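Local structure of putative methylthioribose-1-phosphate isomerase (Archaeoglobus fulgidus, 1T5O) at residues L50-A53 against G54-I58; L119-A122 against E123-E127; D214-V217 against G218-M221; E283-R286 against E287-I290. The protein probably catalyses the isomerisation of methylthioribose-1-phosphate to methylthioribulose-1-phosphate, a step of methionine biosynthesis. All blocks are in the same frame, centred on the assembly; numbering follows the deposited sequence.

Interaction 1 of 4, residues L50-A53 against G54-I58; sequences LEAA and GAYGI
The Tyr56 ring leaves the helix alongside the carbonyl of Ala52, one turn earlier, which it meets obliquely: Tyr56 CD2 lies 3.1 Å from Ala52 O. Farther out, Tyr56 CE2 reaches the methyl of Ala52, at 4.2 Å from its CB, a light apolar touch between residues four apart. Tyr56 CG stands anti to its own carbonyl carbon (chi1 -77°), and this torsion lays the ring back along the preceding turn. Ala52 O is also the acceptor of the helical bond from Tyr56 N, at 2.8 Å and nearly straight at 168°, so one carbonyl both ends the backbone bond and lies beside the ring. The other i to i+4 bonds of this turn run from Gly54 N to Leu50 O, Ala55 N to Glu51 O and Gly57 N to Ala53 O, the last 2.8 Å long but bent to 133°. Small residues keep the surface low: Ala52, Ala53 and Ala55 carry single methyls, and Gly54 and Gly57 none. The segment belongs to helix 47-61, whose Leu50 lies near Arg88, predicted to bind substrate. Through Ala55 and Tyr56 it packs against helix 111-141, Ala55 and Ile58 also meet Ala101 of helix 92-105, and Ala52, Ala53 and Tyr56 lie against Ile6 of strand 6-8.

Interaction 2 of 4, residues L119-A122 against E123-E127; sequences LREA and EKLAE
Leu119 and Glu123, one helical turn apart, meet through their aliphatic parts, Leu119 CD1 resting 3.6 Å from Glu123 CG. Glu123 CG also comes within 3.0 Å of Leu119 O, because chi1 of -62° turns it back beside its own backbone N, over the turn before. That carbonyl is satisfied by Glu123 N at 2.9 Å, and the same i to i+4 pattern joins Lys124 N to Arg120 O, Leu125 N to Glu121 O and Ala126 N to Ala122 O. Of these, the bond from Leu125 N to Glu121 O is 2.9 Å long. An alanine in place of Glu123 is likely to leave the CD1 methyl of Leu119 without its aliphatic cover on this side. Glu121 bends at chi2 (65°), bringing its carboxylate between two neighbours: OE2 touches Leu125 CD2 at 4.0 Å, while OE1 stays 4.3 Å from Lys124 NZ, too far for a salt bridge, though the opposite charges probably attract weakly. Glu127 OE1 has a firm partner in Arg4 NH2, a salt bridge. Ala126 packs on Tyr56 of helix 47-61. The whole is a regular amphipathic alpha-helix, part of the long helix 111-141, with Arg120 and Lys124 exposed, Ala122, Leu125 and Ala126 buried, and the glutamates along the borders.

Interaction 3 of 4, residues D214-V217 against G218-M221; sequences DSMV and GIVM
Met216 O accepts a nearly straight bond from Val220 N (3.1 Å, 168°), opening helix 217-222 as the chain leaves the loop after strand 208-212, and a weak bond from Met221 N to Val217 O follows. A water bridges the first turn, donating to Ser215 O and accepting from Ile219 N at 2.9 Å, which serves an N-H at the start of the helix. Among the side chains, Val217 and Met221 lie side by side and point the same way; Val217 CG1 meets Met221 CE at 3.5 Å, tighter than an ordinary carbon contact. Val217 CG1 is anti to the backbone N (chi1 -179°), which leans it along the helix toward the methyl end of the extended Met221 chain. Replacing Met221 by alanine is likely to leave Val217 CG1 without this neighbour and open a gap against Val253 and Ala254. On another side Ile219 CG2 touches Met216 CB at 4.3 Å, and Val220 CG2 sits 3.3 Å from Val217 O. The helix packs beside the central sheet: Val217 and Val220 lie on Leu151 of strand 149-152, and Val217 and Met221 on helix 247-256. The second subunit also packs against this turn: its Thr249 OG1 hydrogen-bonds Ser215 O, its Tyr305 packs on Met216 and Val220, and its Ile245 on Ile219, making this turn part of the dimer interface.

Interaction 4 of 4, residues E283-R286 against E287-I290; sequences ERPR and EELI
The backbone passes from an extended course at Glu283 to Pro285 into a short, weakly bonded helical turn at 287-290, held by i to i+3 bonds from Glu288 N to Pro285 O (3.2 Å) and from Leu289 N to Arg286 O (3.1 Å). Such i to i+3 bonding is that of a 3-10-like turn. Glu288 folds back over the extended part: chi1 of -65° sets CG anti to its own carbonyl carbon, and the outstretched chain carries the carboxylate to the preceding residues. There OE1 lies 3.5 Å from Arg284 CB and OE2 lies 3.6 Å from Pro285 CD, the Glu288 and Pro285 side chains crossing at a slant. Glu288 OE1 also takes a hydrogen bond from Asn306 ND2, which gives that oxygen a polar partner beyond the turn. Arg284 turns its charged end elsewhere, to a salt bridge with Glu282, while lying near Lys244, predicted to bind substrate. Leu289 is buried, resting on Val304 of strand 303-304 and on Thr213 of the second subunit. Arg286 bends at chi3 (-67°) and swings its guanidinium across the end of Ile290. Its NH2 is hydrogen-bonded to the backbone oxygens of Val302 and Leu300, which restrains the group. Ile290 CD1 sits over one face of that guanidinium, offset toward its rim, and comes 3.1 Å from Arg286 NH2.

Along the chain the four contacts come in series, each closing before the next opens. Interactions 1 and 2 belong to one helical layer: helices 47-61 and 111-141 lie together, their contact centres about 9 Å apart, and touch directly, Ala55 CB standing 3.5 Å from Ala122 CB. Interactions 3 and 4 have centres about 24 Å apart and nearest atoms about 10 Å apart. Interaction 3 flanks the mixed, largely parallel sheet of the Rossmann-like part, and both 3 and 4 reach the second subunit. Interaction 4 lies about 28 Å from interaction 1 between centres, nearest atoms about 10 Å apart. Interaction 3, its centre about 38 Å from interaction 1 and 41 Å from interaction 2, meets the dimer partner far from that helical layer.

Interaction 1 of 4, residues L50-A53 against G54-I58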
loop_
_atom_site.group_PDB
_atom_site.type_symbol
_atom_site.label_atom_id
_atom_site.label_comp_id
_atom_site.label_asym_id
_atom_site.label_seq_id
_atom_site.Cartn_x
_atom_site.Cartn_y
_atom_site.Cartn_z
ATOM N N LEU A 50 21.310 10.089 11.726
ATOM C CA LEU A 50 21.214 9.939 13.168
ATOM C C LEU A 50 22.575 9.867 13.815
ATOM O O LEU A 50 22.731 10.233 14.986
ATOM C CB LEU A 50 20.405 8.696 13.531
ATOM C CG LEU A 50 18.908 8.878 13.317
ATOM C CD1 LEU A 50 18.199 7.566 13.629
ATOM C CD2 LEU A 50 18.378 10.008 14.222
ATOM N N GLU A 51 23.559 9.365 13.070
ATOM C CA GLU A 51 24.899 9.282 13.615
ATOM C C GLU A 51 25.415 10.707 13.722
ATOM O O GLU A 51 25.987 11.099 14.737
ATOM C CB GLU A 51 25.836 8.479 12.708
ATOM C CG GLU A 51 27.197 8.261 13.363
ATOM C CD GLU A 51 28.249 7.800 12.388
ATOM O OE1 GLU A 51 27.956 7.772 11.180
ATOM O OE2 GLU A 51 29.374 7.483 12.819
ATOM N N ALA A 52 25.206 11.473 12.654
ATOM C CA ALA A 52 25.633 12.861 12.627
ATOM C C ALA A 52 24.863 13.652 13.693
ATOM O O ALA A 52 25.407 14.579 14.305
ATOM C CB ALA A 52 25.405 13.452 11.216
ATOM N N ALA A 53 23.602 13.287 13.925
ATOM C CA ALA A 53 22.809 13.967 14.948
ATOM C C ALA A 53 23.435 13.716 16.326
ATOM O O ALA A 53 23.562 14.633 17.147
ATOM C CB ALA A 53 21.365 13.465 14.935
ATOM N N GLY A 54 23.817 12.464 16.575
ATOM C CA GLY A 54 24.445 12.116 17.836
ATOM C C GLY A 54 25.718 12.916 18.078
ATOM O O GLY A 54 25.911 13.457 19.166
ATOM N N ALA A 55 26.582 12.993 17.065
ATOM C CA ALA A 55 27.848 13.729 17.171
ATOM C C ALA A 55 27.653 15.236 17.292
ATOM O O ALA A 55 28.291 15.877 18.120
ATOM C CB ALA A 55 28.746 13.419 15.971
ATOM N N TYR A 56 26.795 15.811 16.457
ATOM C CA TYR A 56 26.565 17.251 16.542
ATOM C C TYR A 56 25.897 17.541 17.877
ATOM O O TYR A 56 26.022 18.644 18.412
ATOM C CB TYR A 56 25.668 17.744 15.407
ATOM C CG TYR A 56 26.376 17.864 14.074
ATOM C CD1 TYR A 56 27.577 18.569 13.956
ATOM C CD2 TYR A 56 25.818 17.324 12.922
ATOM C CE1 TYR A 56 28.201 18.735 12.709
ATOM C CE2 TYR A 56 26.421 17.483 11.677
ATOM C CZ TYR A 56 27.604 18.184 11.572
ATOM O OH TYR A 56 28.188 18.335 10.336
ATOM N N GLY A 57 25.187 16.539 18.403
ATOM C CA GLY A 57 24.513 16.703 19.680
ATOM C C GLY A 57 25.512 17.066 20.763
ATOM O O GLY A 57 25.265 17.969 21.559
ATOM N N ILE A 58 26.641 16.352 20.782
ATOM C CA ILE A 58 27.714 16.572 21.753
ATOM C C ILE A 58 28.361 17.942 21.528
ATOM O O ILE A 58 28.688 18.637 22.489
ATOM C CB ILE A 58 28.801 15.451 21.640
ATOM C CG1 ILE A 58 28.174 14.076 21.923
ATOM C CG2 ILE A 58 29.988 15.746 22.563
ATOM C CD1 ILE A 58 27.394 13.962 23.251
#

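Interaction 2 of 4, residues L119-A122 against E123-E127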
loop_
_atom_site.group_PDB
_atom_site.type_symbol
_atom_site.label_atom_id
_atom_site.label_comp_id
_atom_site.label_asym_id
_atom_site.label_seq_id
_atom_site.Cartn_x
_atom_site.Cartn_y
_atom_site.Cartn_z
ATOM N N LEU A 119 33.023 19.485 18.028
ATOM C CA LEU A 119 32.556 19.908 16.711
ATOM C C LEU A 119 33.356 19.303 15.566
ATOM O O LEU A 119 32.792 18.907 14.541
ATOM C CB LEU A 119 32.592 21.442 16.587
ATOM C CG LEU A 119 32.158 22.019 15.224
ATOM C CD1 LEU A 119 30.811 21.418 14.781
ATOM C CD2 LEU A 119 32.055 23.549 15.318
ATOM N N ARG A 120 34.668 19.241 15.737
ATOM C CA ARG A 120 35.540 18.698 14.709
ATOM C C ARG A 120 35.282 17.199 14.426
ATOM O O ARG A 120 35.293 16.768 13.270
ATOM C CB ARG A 120 36.994 18.927 15.120
ATOM C CG ARG A 120 38.009 18.325 14.192
ATOM C CD ARG A 120 39.383 18.926 14.456
ATOM N NE ARG A 120 40.454 18.156 13.832
ATOM C CZ ARG A 120 41.741 18.477 13.927
ATOM N NH1 ARG A 120 42.101 19.556 14.618
ATOM N NH2 ARG A 120 42.669 17.717 13.351
ATOM N N GLU A 121 35.052 16.414 15.475
ATOM C CA GLU A 121 34.776 14.991 15.303
ATOM C C GLU A 121 33.420 14.831 14.592
ATOM O O GLU A 121 33.285 14.047 13.658
ATOM C CB GLU A 121 34.752 14.296 16.669
ATOM C CG GLU A 121 34.448 12.789 16.642
ATOM C CD GLU A 121 35.524 11.961 15.941
ATOM O OE1 GLU A 121 36.565 12.534 15.548
ATOM O OE2 GLU A 121 35.336 10.725 15.783
ATOM N N ALA A 122 32.433 15.612 15.017
ATOM C CA ALA A 122 31.107 15.560 14.412
ATOM C C ALA A 122 31.172 15.929 12.929
ATOM O O ALA A 122 30.543 15.276 12.090
ATOM C CB ALA A 122 30.143 16.508 15.159
ATOM N N GLU A 123 31.932 16.972 12.593
ATOM C CA GLU A 123 32.043 17.379 11.190
ATOM C C GLU A 123 32.773 16.336 10.355
ATOM O O GLU A 123 32.455 16.139 9.182
ATOM C CB GLU A 123 32.749 18.728 11.069
ATOM C CG GLU A 123 31.983 19.830 11.754
ATOM C CD GLU A 123 32.391 21.207 11.291
ATOM O OE1 GLU A 123 33.558 21.593 11.514
ATOM O OE2 GLU A 123 31.536 21.901 10.699
ATOM N N LYS A 124 33.744 15.668 10.961
ATOM C CA LYS A 124 34.501 14.634 10.269
ATOM C C LYS A 124 33.597 13.428 9.981
ATOM O O LYS A 124 33.639 12.860 8.890
ATOM C CB LYS A 124 35.693 14.198 11.126
ATOM C CG LYS A 124 36.469 12.985 10.595
ATOM C CD LYS A 124 37.409 12.478 11.685
ATOM C CE LYS A 124 38.253 11.278 11.252
ATOM N NZ LYS A 124 39.007 10.759 12.445
ATOM N N LEU A 125 32.782 13.046 10.956
ATOM C CA LEU A 125 31.885 11.921 10.781
ATOM C C LEU A 125 30.860 12.200 9.685
ATOM O O LEU A 125 30.534 11.305 8.908
ATOM C CB LEU A 125 31.157 11.585 12.085
ATOM C CG LEU A 125 32.015 11.073 13.247
ATOM C CD1 LEU A 125 31.120 10.824 14.458
ATOM C CD2 LEU A 125 32.742 9.790 12.847
ATOM N N ALA A 126 30.358 13.433 9.618
ATOM C CA ALA A 126 29.367 13.786 8.597
ATOM C C ALA A 126 30.018 13.776 7.210
ATOM O O ALA A 126 29.428 13.311 6.245
ATOM C CB ALA A 126 28.753 15.162 8.886
ATOM N N GLU A 127 31.244 14.287 7.132
ATOM C CA GLU A 127 32.004 14.344 5.887
ATOM C C GLU A 127 32.306 12.931 5.378
ATOM O O GLU A 127 32.291 12.665 4.169
ATOM C CB GLU A 127 33.325 15.072 6.139
ATOM C CG GLU A 127 34.261 15.092 4.963
ATOM C CD GLU A 127 33.731 15.938 3.825
ATOM O OE1 GLU A 127 32.705 16.634 4.013
ATOM O OE2 GLU A 127 34.345 15.910 2.743
#

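Interaction 3 of 4, residues D214-V217 against G218-M221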
loop_
_atom_site.group_PDB
_atom_site.type_symbol
_atom_site.label_atom_id
_atom_site.label_comp_id
_atom_site.label_asym_id
_atom_site.label_seq_id
_atom_site.Cartn_x
_atom_site.Cartn_y
_atom_site.Cartn_z
ATOM N N ASP A 214 2.545 0.683 -3.631
ATOM C CA ASP A 214 3.451 -0.469 -3.452
ATOM C C ASP A 214 2.951 -1.702 -4.198
ATOM O O ASP A 214 3.737 -2.467 -4.781
ATOM C CB ASP A 214 3.598 -0.817 -1.949
ATOM C CG ASP A 214 3.960 0.387 -1.120
ATOM O OD1 ASP A 214 4.765 1.194 -1.614
ATOM O OD2 ASP A 214 3.454 0.520 0.017
ATOM N N SER A 215 1.635 -1.876 -4.187
ATOM C CA SER A 215 0.996 -3.001 -4.839
ATOM C C SER A 215 1.168 -2.973 -6.363
ATOM O O SER A 215 0.993 -4.008 -7.032
ATOM C CB SER A 215 -0.505 -3.007 -4.517
ATOM O OG SER A 215 -1.145 -1.953 -5.241
ATOM N N MET A 216 1.490 -1.805 -6.924
ATOM C CA MET A 216 1.660 -1.696 -8.379
ATOM C C MET A 216 2.992 -2.245 -8.849
ATOM O O MET A 216 3.281 -2.230 -10.043
ATOM C CB MET A 216 1.525 -0.232 -8.850
ATOM C CG MET A 216 0.088 0.240 -8.967
ATOM S SD MET A 216 -0.048 2.048 -8.956
ATOM C CE MET A 216 -1.767 2.267 -8.565
ATOM N N VAL A 217 3.816 -2.729 -7.932
ATOM C CA VAL A 217 5.093 -3.289 -8.335
ATOM C C VAL A 217 4.845 -4.447 -9.313
ATOM O O VAL A 217 5.633 -4.674 -10.211
ATOM C CB VAL A 217 5.895 -3.825 -7.111
ATOM C CG1 VAL A 217 7.240 -4.394 -7.573
ATOM C CG2 VAL A 217 6.148 -2.668 -6.134
ATOM N N GLY A 218 3.756 -5.187 -9.118
ATOM C CA GLY A 218 3.461 -6.293 -10.019
ATOM C C GLY A 218 3.175 -5.873 -11.455
ATOM O O GLY A 218 3.807 -6.368 -12.394
ATOM N N ILE A 219 2.226 -4.956 -11.649
ATOM C CA ILE A 219 1.916 -4.555 -13.009
ATOM C C ILE A 219 3.061 -3.847 -13.738
ATOM O O ILE A 219 3.258 -4.067 -14.960
ATOM C CB ILE A 219 0.598 -3.721 -13.068
ATOM C CG1 ILE A 219 0.062 -3.690 -14.518
ATOM C CG2 ILE A 219 0.822 -2.280 -12.511
ATOM C CD1 ILE A 219 -1.294 -2.963 -14.629
ATOM N N VAL A 220 3.853 -3.043 -13.024
ATOM C CA VAL A 220 4.936 -2.349 -13.728
ATOM C C VAL A 220 5.986 -3.328 -14.247
ATOM O O VAL A 220 6.535 -3.130 -15.341
ATOM C CB VAL A 220 5.611 -1.188 -12.875
ATOM C CG1 VAL A 220 4.599 -0.065 -12.623
ATOM C CG2 VAL A 220 6.166 -1.711 -11.539
ATOM N N MET A 221 6.265 -4.396 -13.496
ATOM C CA MET A 221 7.233 -5.373 -13.984
ATOM C C MET A 221 6.602 -6.228 -15.050
ATOM O O MET A 221 7.250 -6.615 -16.014
ATOM C CB MET A 221 7.772 -6.236 -12.851
ATOM C CG MET A 221 8.640 -5.411 -11.918
ATOM S SD MET A 221 9.360 -6.349 -10.565
ATOM C CE MET A 221 10.021 -5.030 -9.533
HETATM O O HOH W 1 0.146 -4.664 -9.646
#

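Interaction 4 of 4, residues E283-R286 against E287-I290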
loop_
_atom_site.group_PDB
_atom_site.type_symbol
_atom_site.label_atom_id
_atom_site.label_comp_id
_atom_site.label_asym_id
_atom_site.label_seq_id
_atom_site.Cartn_x
_atom_site.Cartn_y
_atom_site.Cartn_z
ATOM N N GLU A 283 6.958 -3.994 16.119
ATOM C CA GLU A 283 5.671 -3.590 15.588
ATOM C C GLU A 283 5.621 -2.070 15.730
ATOM O O GLU A 283 6.095 -1.555 16.723
ATOM C CB GLU A 283 4.553 -4.180 16.435
ATOM C CG GLU A 283 4.099 -5.564 16.048
ATOM C CD GLU A 283 3.304 -5.539 14.782
ATOM O OE1 GLU A 283 2.160 -5.014 14.785
ATOM O OE2 GLU A 283 3.843 -6.040 13.779
ATOM N N ARG A 284 5.044 -1.377 14.749
ATOM C CA ARG A 284 4.891 0.079 14.786
ATOM C C ARG A 284 3.458 0.368 15.228
ATOM O O ARG A 284 2.594 -0.509 15.158
ATOM C CB ARG A 284 5.168 0.699 13.409
ATOM C CG ARG A 284 6.660 0.663 12.998
ATOM C CD ARG A 284 7.578 1.405 13.983
ATOM N NE ARG A 284 9.007 1.317 13.633
ATOM C CZ ARG A 284 9.931 0.621 14.313
ATOM N NH1 ARG A 284 9.600 -0.069 15.402
ATOM N NH2 ARG A 284 11.196 0.618 13.909
ATOM N N PRO A 285 3.182 1.600 15.683
ATOM C CA PRO A 285 1.846 2.005 16.153
ATOM C C PRO A 285 0.689 1.608 15.233
ATOM O O PRO A 285 0.713 1.888 14.043
ATOM C CB PRO A 285 1.970 3.526 16.272
ATOM C CG PRO A 285 3.429 3.703 16.649
ATOM C CD PRO A 285 4.103 2.756 15.669
ATOM N N ARG A 286 -0.325 0.972 15.797
ATOM C CA ARG A 286 -1.480 0.548 15.022
ATOM C C ARG A 286 -2.229 1.723 14.377
ATOM O O ARG A 286 -2.928 1.546 13.369
ATOM C CB ARG A 286 -2.434 -0.275 15.905
ATOM C CG ARG A 286 -2.994 0.464 17.128
ATOM C CD ARG A 286 -3.852 -0.460 17.976
ATOM N NE ARG A 286 -5.088 -0.881 17.308
ATOM C CZ ARG A 286 -6.208 -0.162 17.281
ATOM N NH1 ARG A 286 -6.258 1.021 17.884
ATOM N NH2 ARG A 286 -7.291 -0.640 16.683
ATOM N N GLU A 287 -2.072 2.929 14.912
ATOM C CA GLU A 287 -2.826 4.043 14.329
ATOM C C GLU A 287 -2.353 4.435 12.930
ATOM O O GLU A 287 -3.071 5.113 12.204
ATOM C CB GLU A 287 -2.832 5.268 15.255
ATOM C CG GLU A 287 -1.604 6.167 15.221
ATOM C CD GLU A 287 -1.938 7.606 15.646
ATOM O OE1 GLU A 287 -1.125 8.230 16.381
ATOM O OE2 GLU A 287 -3.011 8.119 15.236
ATOM N N GLU A 288 -1.154 3.993 12.552
ATOM C CA GLU A 288 -0.614 4.295 11.237
ATOM C C GLU A 288 -1.460 3.651 10.141
ATOM O O GLU A 288 -1.346 4.026 8.977
ATOM C CB GLU A 288 0.854 3.812 11.138
ATOM C CG GLU A 288 1.808 4.543 12.090
ATOM C CD GLU A 288 3.257 4.058 11.993
ATOM O OE1 GLU A 288 3.535 3.032 11.315
ATOM O OE2 GLU A 288 4.126 4.716 12.600
ATOM N N LEU A 289 -2.298 2.679 10.506
ATOM C CA LEU A 289 -3.182 2.017 9.528
ATOM C C LEU A 289 -4.651 2.432 9.678
ATOM O O LEU A 289 -5.482 2.120 8.825
ATOM C CB LEU A 289 -3.146 0.498 9.701
ATOM C CG LEU A 289 -2.035 -0.391 9.121
ATOM C CD1 LEU A 289 -2.215 -0.518 7.634
ATOM C CD2 LEU A 289 -0.685 0.172 9.465
ATOM N N ILE A 290 -4.963 3.122 10.768
ATOM C CA ILE A 290 -6.339 3.491 11.087
ATOM C C ILE A 290 -6.728 4.902 10.643
ATOM O O ILE A 290 -7.877 5.167 10.316
ATOM C CB ILE A 290 -6.576 3.284 12.633
ATOM C CG1 ILE A 290 -6.475 1.780 12.946
ATOM C CG2 ILE A 290 -7.966 3.805 13.067
ATOM C CD1 ILE A 290 -6.533 1.418 14.426
#